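Local atomic coordinates of protein B (Streptococcus agalactiae, PDB entry 5H6I), a protein that permeabilizes membranes as a secreted pore-forming toxin, the CAMP factor, and is also classed among the bacterial proteins that bind the Fc part of IgG. Residues T62-S74 / N124-I138. Sequence-based numbering, arbitrary orientation.
Sequences TDYEKPVNEAITS and NIDMGFGITKLVIRI
Val135 lies against the backbone of helix 65-74, its CG1 3.6 Å from Glu70 O and its CG2 facing the methyl of Ala71. With CG1 anti to the backbone N (chi1 179°), the compact beta-branched side chain presents both methyls to this neighbour without a long stem. Small residues suit the partner surface: Ala71 and, one turn on, Ser74, whose CB meets Ile138 CG2. Toward the N-terminal end Pro67, in the first turn of its helix, where a missing N-H costs little, sets its ring obliquely over Thr132, with CG 3.4 Å from OG1. That hydroxyl is turned back to its own helix and bonds to Gly128 O, which also accepts the Thr132 backbone N from the opposite face of the carbonyl plane, so a polar side chain can sit beside proline carbons.

The backbones also come close at Gly128, whose CA is 5.4 Å from that of Asp63; the absence of a side chain lets Asp63 O approach the glycine CA to 4.0 Å. Beside Gly128 the Tyr64 ring reaches in from the N-cap position, with Ile131 CD1 at its edge, 3.6 Å from CE1, and the flexible Met127 supplying CE near the hydroxyl. Tyr64 OH donates a very short bond (2.5 Å) to Asn124 OD1, the amide standing nearly perpendicular to the ring (87°). Ser112 of helix 93-115 also bonds to that amide oxygen, so two hydroxyls serve a buried acceptor. At the outer rim the Asp63 carboxylate rests on Ile125 CG1, while its OD2 bonds to Tyr177. The axes of helical segments 65-74 and 124-138 approach to 9.2 Å and diverge by 17°, nearly parallel, as alternate helices do in the N-terminal helical bundle of this CAMP factor.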
loop_
_atom_site.group_PDB
_atom_site.type_symbol
_atom_site.label_atom_id
_atom_site.label_comp_id
_atom_site.label_asym_id
_atom_site.label_seq_id
_atom_site.Cartn_x
_atom_site.Cartn_y
_atom_site.Cartn_z
ATOM N N THR A 62 0.039 -0.352 8.870
ATOM C CA THR A 62 1.396 -0.754 8.540
ATOM C C THR A 62 2.338 0.443 8.665
ATOM O O THR A 62 1.948 1.527 9.113
ATOM C CB THR A 62 1.444 -1.355 7.133
ATOM O OG1 THR A 62 1.502 -0.301 6.164
ATOM C CG2 THR A 62 0.210 -2.206 6.872
ATOM N N ASP A 63 3.593 0.240 8.261
ATOM C CA ASP A 63 4.570 1.321 8.240
ATOM C C ASP A 63 4.331 2.306 7.106
ATOM O O ASP A 63 5.036 3.318 7.029
ATOM C CB ASP A 63 5.983 0.745 8.135
ATOM C CG ASP A 63 6.314 -0.200 9.271
ATOM O OD1 ASP A 63 6.473 0.275 10.414
ATOM O OD2 ASP A 63 6.410 -1.420 9.020
ATOM N N TYR A 64 3.364 2.037 6.231
ATOM C CA TYR A 64 3.054 2.906 5.105
ATOM C C TYR A 64 1.696 3.580 5.246
ATOM O O TYR A 64 1.207 4.173 4.281
ATOM C CB TYR A 64 3.116 2.116 3.797
ATOM C CG TYR A 64 4.393 1.325 3.627
ATOM C CD1 TYR A 64 5.527 1.909 3.076
ATOM C CD2 TYR A 64 4.468 -0.003 4.027
ATOM C CE1 TYR A 64 6.697 1.190 2.924
ATOM C CE2 TYR A 64 5.634 -0.729 3.878
ATOM C CZ TYR A 64 6.745 -0.128 3.326
ATOM O OH TYR A 64 7.906 -0.849 3.178
ATOM N N GLU A 65 1.071 3.503 6.423
ATOM C CA GLU A 65 -0.226 4.147 6.607
ATOM C C GLU A 65 -0.078 5.661 6.674
ATOM O O GLU A 65 -0.726 6.394 5.919
ATOM C CB GLU A 65 -0.905 3.613 7.868
ATOM C CG GLU A 65 -2.231 4.286 8.189
ATOM C CD GLU A 65 -2.632 4.127 9.644
ATOM O OE1 GLU A 65 -3.021 3.007 10.036
ATOM O OE2 GLU A 65 -2.557 5.123 10.395
ATOM N N LYS A 66 0.773 6.147 7.573
ATOM C CA LYS A 66 1.014 7.577 7.716
ATOM C C LYS A 66 1.784 8.161 6.532
ATOM O O LYS A 66 1.488 9.291 6.123
ATOM C CB LYS A 66 1.754 7.865 9.025
ATOM C CG LYS A 66 1.679 9.317 9.459
ATOM C CD LYS A 66 0.343 9.637 10.107
ATOM C CE LYS A 66 0.185 11.133 10.321
ATOM N NZ LYS A 66 -0.055 11.853 9.040
ATOM N N PRO A 67 2.780 7.463 5.964
ATOM C CA PRO A 67 3.430 8.011 4.757
ATOM C C PRO A 67 2.469 8.310 3.615
ATOM O O PRO A 67 2.546 9.396 3.021
ATOM C CB PRO A 67 4.441 6.918 4.391
ATOM C CG PRO A 67 4.819 6.333 5.693
ATOM C CD PRO A 67 3.559 6.338 6.521
ATOM N N VAL A 68 1.569 7.383 3.279
ATOM C CA VAL A 68 0.671 7.669 2.165
ATOM C C VAL A 68 -0.400 8.682 2.569
ATOM O O VAL A 68 -0.922 9.406 1.718
ATOM C CB VAL A 68 0.047 6.382 1.603
ATOM C CG1 VAL A 68 1.104 5.295 1.446
ATOM C CG2 VAL A 68 -1.105 5.904 2.474
ATOM N N ASN A 69 -0.730 8.775 3.856
ATOM C CA ASN A 69 -1.610 9.850 4.307
ATOM C C ASN A 69 -0.947 11.204 4.098
ATOM O O ASN A 69 -1.603 12.174 3.702
ATOM C CB ASN A 69 -1.984 9.653 5.778
ATOM C CG ASN A 69 -3.157 8.714 5.957
ATOM O OD1 ASN A 69 -3.788 8.295 4.982
ATOM N ND2 ASN A 69 -3.459 8.379 7.202
ATOM N N GLU A 70 0.361 11.284 4.354
ATOM C CA GLU A 70 1.103 12.504 4.064
ATOM C C GLU A 70 1.263 12.717 2.564
ATOM O O GLU A 70 1.336 13.864 2.106
ATOM C CB GLU A 70 2.471 12.452 4.743
ATOM C CG GLU A 70 2.409 12.522 6.258
ATOM C CD GLU A 70 2.151 13.926 6.762
ATOM O OE1 GLU A 70 0.968 14.313 6.879
ATOM O OE2 GLU A 70 3.135 14.644 7.036
ATOM N N ALA A 71 1.320 11.633 1.787
ATOM C CA ALA A 71 1.421 11.768 0.338
ATOM C C ALA A 71 0.114 12.274 -0.259
ATOM O O ALA A 71 0.124 13.105 -1.175
ATOM C CB ALA A 71 1.820 10.434 -0.290
ATOM N N ILE A 72 -1.021 11.782 0.244
ATOM C CA ILE A 72 -2.316 12.269 -0.225
ATOM C C ILE A 72 -2.474 13.748 0.101
ATOM O O ILE A 72 -2.971 14.531 -0.718
ATOM C CB ILE A 72 -3.454 11.426 0.379
ATOM C CG1 ILE A 72 -3.404 9.997 -0.165
ATOM C CG2 ILE A 72 -4.806 12.062 0.091
ATOM C CD1 ILE A 72 -4.341 9.041 0.537
ATOM N N THR A 73 -2.049 14.155 1.300
ATOM C CA THR A 73 -2.067 15.571 1.650
ATOM C C THR A 73 -1.141 16.370 0.741
ATOM O O THR A 73 -1.465 17.496 0.345
ATOM C CB THR A 73 -1.672 15.754 3.117
ATOM O OG1 THR A 73 -2.630 15.098 3.956
ATOM C CG2 THR A 73 -1.618 17.231 3.484
ATOM N N SER A 74 0.015 15.798 0.390
ATOM C CA SER A 74 0.930 16.481 -0.516
ATOM C C SER A 74 0.315 16.668 -1.896
ATOM O O SER A 74 0.580 17.675 -2.561
ATOM C CB SER A 74 2.246 15.707 -0.620
ATOM O OG SER A 74 2.113 14.580 -1.468
ATOM N N ASN A 124 10.409 -3.347 6.123
ATOM C CA ASN A 124 9.333 -2.390 5.892
ATOM C C ASN A 124 9.442 -1.189 6.823
ATOM O O ASN A 124 9.045 -0.079 6.448
ATOM C CB ASN A 124 7.978 -3.073 6.060
ATOM C CG ASN A 124 7.538 -3.803 4.806
ATOM O OD1 ASN A 124 7.570 -3.249 3.709
ATOM N ND2 ASN A 124 7.126 -5.056 4.964
ATOM N N ILE A 125 9.974 -1.386 8.031
ATOM C CA ILE A 125 10.151 -0.273 8.958
ATOM C C ILE A 125 11.171 0.718 8.410
ATOM O O ILE A 125 10.931 1.931 8.383
ATOM C CB ILE A 125 10.561 -0.793 10.347
ATOM C CG1 ILE A 125 9.348 -1.351 11.092
ATOM C CG2 ILE A 125 11.221 0.312 11.162
ATOM C CD1 ILE A 125 9.667 -1.840 12.489
ATOM N N ASP A 126 12.322 0.216 7.958
ATOM C CA ASP A 126 13.358 1.100 7.439
ATOM C C ASP A 126 12.918 1.771 6.144
ATOM O O ASP A 126 13.215 2.949 5.916
ATOM C CB ASP A 126 14.656 0.321 7.225
ATOM C CG ASP A 126 15.305 -0.096 8.529
ATOM O OD1 ASP A 126 14.888 0.409 9.593
ATOM O OD2 ASP A 126 16.233 -0.932 8.491
ATOM N N MET A 127 12.200 1.041 5.288
ATOM C CA MET A 127 11.783 1.603 4.008
ATOM C C MET A 127 10.642 2.599 4.176
ATOM O O MET A 127 10.610 3.629 3.492
ATOM C CB MET A 127 11.385 0.483 3.049
ATOM C CG MET A 127 11.829 0.724 1.621
ATOM S SD MET A 127 10.534 1.486 0.635
ATOM C CE MET A 127 9.418 0.099 0.465
ATOM N N GLY A 128 9.694 2.313 5.072
ATOM C CA GLY A 128 8.664 3.291 5.377
ATOM C C GLY A 128 9.232 4.570 5.959
ATOM O O GLY A 128 8.661 5.648 5.778
ATOM N N PHE A 129 10.361 4.468 6.662
ATOM C CA PHE A 129 11.051 5.656 7.151
ATOM C C PHE A 129 11.630 6.468 5.999
ATOM O O PHE A 129 11.649 7.704 6.050
ATOM C CB PHE A 129 12.152 5.246 8.130
ATOM C CG PHE A 129 12.695 6.381 8.949
ATOM C CD1 PHE A 129 11.905 7.012 9.894
ATOM C CD2 PHE A 129 14.002 6.809 8.781
ATOM C CE1 PHE A 129 12.405 8.053 10.652
ATOM C CE2 PHE A 129 14.509 7.849 9.535
ATOM C CZ PHE A 129 13.709 8.472 10.472
ATOM N N GLY A 130 12.107 5.791 4.952
ATOM C CA GLY A 130 12.656 6.504 3.810
ATOM C C GLY A 130 11.593 7.209 2.991
ATOM O O GLY A 130 11.797 8.337 2.533
ATOM N N ILE A 131 10.448 6.553 2.784
ATOM C CA ILE A 131 9.343 7.194 2.075
ATOM C C ILE A 131 8.843 8.398 2.859
ATOM O O ILE A 131 8.455 9.420 2.279
ATOM C CB ILE A 131 8.215 6.180 1.810
ATOM C CG1 ILE A 131 8.758 4.954 1.074
ATOM C CG2 ILE A 131 7.091 6.824 1.010
ATOM C CD1 ILE A 131 7.700 3.920 0.758
ATOM N N THR A 132 8.845 8.298 4.190
ATOM C CA THR A 132 8.499 9.444 5.026
ATOM C C THR A 132 9.454 10.605 4.775
ATOM O O THR A 132 9.027 11.755 4.623
ATOM C CB THR A 132 8.517 9.037 6.501
ATOM O OG1 THR A 132 7.380 8.212 6.787
ATOM C CG2 THR A 132 8.490 10.266 7.401
ATOM N N LYS A 133 10.757 10.316 4.715
ATOM C CA LYS A 133 11.737 11.361 4.442
ATOM C C LYS A 133 11.536 11.974 3.061
ATOM O O LYS A 133 11.844 13.152 2.855
ATOM C CB LYS A 133 13.153 10.799 4.573
ATOM C CG LYS A 133 13.792 11.044 5.929
ATOM C CD LYS A 133 14.661 9.873 6.363
ATOM C CE LYS A 133 15.934 9.787 5.537
ATOM N NZ LYS A 133 16.811 8.668 5.981
ATOM N N LEU A 134 11.020 11.196 2.108
ATOM C CA LEU A 134 10.793 11.729 0.769
ATOM C C LEU A 134 9.572 12.640 0.740
ATOM O O LEU A 134 9.624 13.746 0.190
ATOM C CB LEU A 134 10.638 10.584 -0.232
ATOM C CG LEU A 134 10.365 10.991 -1.682
ATOM C CD1 LEU A 134 11.353 12.054 -2.132
ATOM C CD2 LEU A 134 10.427 9.780 -2.598
ATOM N N VAL A 135 8.462 12.191 1.333
ATOM C CA VAL A 135 7.242 12.994 1.339
ATOM C C VAL A 135 7.453 14.295 2.101
ATOM O O VAL A 135 6.878 15.332 1.747
ATOM C CB VAL A 135 6.072 12.176 1.921
ATOM C CG1 VAL A 135 4.802 13.010 1.968
ATOM C CG2 VAL A 135 5.850 10.913 1.101
ATOM N N ILE A 136 8.282 14.269 3.147
ATOM C CA ILE A 136 8.574 15.490 3.894
ATOM C C ILE A 136 9.233 16.523 2.988
ATOM O O ILE A 136 8.895 17.712 3.029
ATOM C CB ILE A 136 9.446 15.169 5.122
ATOM C CG1 ILE A 136 8.597 14.532 6.225
ATOM C CG2 ILE A 136 10.133 16.423 5.642
ATOM C CD1 ILE A 136 9.398 14.068 7.421
ATOM N N ARG A 137 10.169 16.084 2.143
ATOM C CA ARG A 137 10.804 17.003 1.204
ATOM C C ARG A 137 9.808 17.512 0.169
ATOM O O ARG A 137 9.866 18.680 -0.234
ATOM C CB ARG A 137 11.989 16.322 0.520
ATOM C CG ARG A 137 13.033 15.779 1.481
ATOM C CD ARG A 137 14.138 16.790 1.731
ATOM N NE ARG A 137 15.373 16.423 1.046
ATOM C CZ ARG A 137 16.382 15.775 1.620
ATOM N NH1 ARG A 137 16.305 15.421 2.895
ATOM N NH2 ARG A 137 17.468 15.481 0.918
ATOM N N ILE A 138 8.889 16.650 -0.274
ATOM C CA ILE A 138 7.859 17.074 -1.219
ATOM C C ILE A 138 6.987 18.160 -0.599
ATOM O O ILE A 138 6.579 19.113 -1.275
ATOM C CB ILE A 138 7.019 15.866 -1.672
ATOM C CG1 ILE A 138 7.908 14.802 -2.318
ATOM C CG2 ILE A 138 5.926 16.300 -2.638
ATOM C CD1 ILE A 138 7.145 13.588 -2.805
#